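Local structure of cobalamin biosynthesis protein (Agrobacterium tumefaciens, 3BY5) at residues S95-V98 with S99-A102. The protein probably takes part in cobalamin (vitamin B12) biosynthesis as a CbiG-like protein, although its precise role is not established. Sequence-based numbering, arbitrary orientation.
With SO4 (sulfate ion), chain B.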
ATOM      1  N   SER A  95      14.044 -17.526   8.962  1.00 48.65           N
ATOM      2  CA  SER A  95      12.847 -16.692   8.862  1.00 44.55           C
ATOM      3  C   SER A  95      13.175 -15.220   8.660  1.00 42.48           C
ATOM      4  O   SER A  95      14.073 -14.698   9.319  1.00 45.62           O
ATOM      5  CB  SER A  95      12.004 -16.836  10.133  1.00 46.26           C
ATOM      6  OG  SER A  95      10.851 -16.009  10.084  1.00 45.78           O
ATOM      7  N   PRO A  96      12.435 -14.539   7.762  1.00 38.07           N
ATOM      8  CA  PRO A  96      12.624 -13.100   7.632  1.00 35.97           C
ATOM      9  C   PRO A  96      11.998 -12.352   8.803  1.00 37.40           C
ATOM     10  O   PRO A  96      11.087 -12.867   9.459  1.00 39.83           O
ATOM     11  CB  PRO A  96      11.885 -12.766   6.336  1.00 33.63           C
ATOM     12  CG  PRO A  96      10.846 -13.794   6.223  1.00 31.40           C
ATOM     13  CD  PRO A  96      11.406 -15.042   6.834  1.00 36.44           C
ATOM     14  N   SER A  97      12.492 -11.150   9.070  1.00 34.98           N
ATOM     15  CA  SER A  97      11.873 -10.293  10.061  1.00 32.78           C
ATOM     16  C   SER A  97      10.600  -9.681   9.485  1.00 34.36           C
ATOM     17  O   SER A  97      10.353  -9.746   8.277  1.00 34.40           O
ATOM     18  CB  SER A  97      12.846  -9.215  10.532  1.00 34.44           C
ATOM     19  OG  SER A  97      13.002  -8.185   9.574  1.00 42.64           O
ATOM     20  N   VAL A  98       9.798  -9.094  10.362  1.00 35.10           N
ATOM     21  CA  VAL A  98       8.514  -8.509   9.997  1.00 32.27           C
ATOM     22  C   VAL A  98       8.659  -7.433   8.907  1.00 34.49           C
ATOM     23  O   VAL A  98       7.900  -7.430   7.932  1.00 35.19           O
ATOM     24  CB  VAL A  98       7.794  -7.955  11.248  1.00 32.23           C
ATOM     25  CG1 VAL A  98       6.364  -7.648  10.946  1.00 30.71           C
ATOM     26  CG2 VAL A  98       7.852  -8.964  12.381  1.00 39.33           C
ATOM     27  N   SER A  99       9.654  -6.557   9.063  1.00 33.68           N
ATOM     28  CA  SER A  99       9.963  -5.518   8.074  1.00 34.89           C
ATOM     29  C   SER A  99      10.486  -6.089   6.767  1.00 35.10           C
ATOM     30  O   SER A  99      10.208  -5.540   5.699  1.00 39.73           O
ATOM     31  CB  SER A  99      10.997  -4.536   8.615  1.00 36.16           C
ATOM     32  OG  SER A  99      10.721  -4.196   9.956  1.00 51.22           O
ATOM     33  N   GLU A 100      11.264  -7.168   6.859  1.00 33.51           N
ATOM     34  CA  GLU A 100      11.822  -7.834   5.689  1.00 33.42           C
ATOM     35  C   GLU A 100      10.707  -8.472   4.874  1.00 32.80           C
ATOM     36  O   GLU A 100      10.651  -8.306   3.660  1.00 36.43           O
ATOM     37  CB  GLU A 100      12.865  -8.878   6.098  1.00 32.02           C
ATOM     38  CG  GLU A 100      14.209  -8.289   6.515  1.00 33.90           C
ATOM     39  CD  GLU A 100      15.139  -9.299   7.184  1.00 39.14           C
ATOM     40  OE1 GLU A 100      14.664 -10.374   7.600  1.00 45.01           O
ATOM     41  OE2 GLU A 100      16.352  -9.013   7.310  1.00 44.55           O
ATOM     42  N   ALA A 101       9.803  -9.160   5.562  1.00 32.71           N
ATOM     43  CA  ALA A 101       8.644  -9.795   4.937  1.00 31.55           C
ATOM     44  C   ALA A 101       7.643  -8.797   4.348  1.00 31.94           C
ATOM     45  O   ALA A 101       6.948  -9.122   3.389  1.00 33.71           O
ATOM     46  CB  ALA A 101       7.960 -10.722   5.926  1.00 30.28           C
ATOM     47  N   ALA A 102       7.573  -7.595   4.928  1.00 34.68           N
ATOM     48  CA  ALA A 102       6.723  -6.505   4.415  1.00 29.63           C
ATOM     49  C   ALA A 102       7.269  -5.907   3.131  1.00 28.39           C
ATOM     50  O   ALA A 102       6.515  -5.677   2.191  1.00 32.64           O
ATOM     51  CB  ALA A 102       6.537  -5.428   5.463  1.00 27.34           C
TER
HETATM   52  S   SO4 B 201      11.807  -5.866  12.470  0.50 42.26           S
HETATM   53  O1  SO4 B 201      10.449  -5.391  12.227  0.50 36.93           O
HETATM   54  O2  SO4 B 201      12.551  -5.924  11.218  0.50 41.99           O
HETATM   55  O3  SO4 B 201      12.489  -4.958  13.384  0.50 43.05           O
HETATM   56  O4  SO4 B 201      11.756  -7.199  13.063  0.50 44.61           O
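S97 and E100 close the start of helix 98-107 with a capping box. The extended side chain of E100, its CG anti to the carbonyl carbon, runs back toward the N-terminal side, where OE1 accepts the amide N of S97 at 2.7 Å, an almost straight bond (174°) made on the anti side of the carboxylate and 30° out of its plane. In return S97 OG receives E100 N in a weak bond of 3.4 Å. Serine suits the N-cap because its hydroxyl, one atom beyond CB, can accept from a first-turn N-H that has no carbonyl of a preceding turn; glutamate, three residues on, is long enough to reach the cap's backbone. H92 NE2 also bonds E100 OE1, which would help hold the carboxylate of this buried residue.

Backbone bonds then begin the helical ladder, A101 N to S97 O at 2.8 Å and A102 N to V98 O at 3.0 Å.

Apolar packing is modest: P96 CG lies 4.2 Å from A101 CB. The proline's apolar ring also rests on A79 and T82 of helix 72-84, and the small methyl of A101 fits against it.

A sulfate, probably from the crystallisation liquor, sits at the helix N-terminus. S99 OG donates to its O1 at 2.6 Å, S97 OG to O2 at 2.8 Å, S99 N adds a weak bond to O1, and T124 OG1 a further one. The helix dipole would favour an anion here, so this helix start can receive one through hydroxyls and N-H, though any natural ligand is not established.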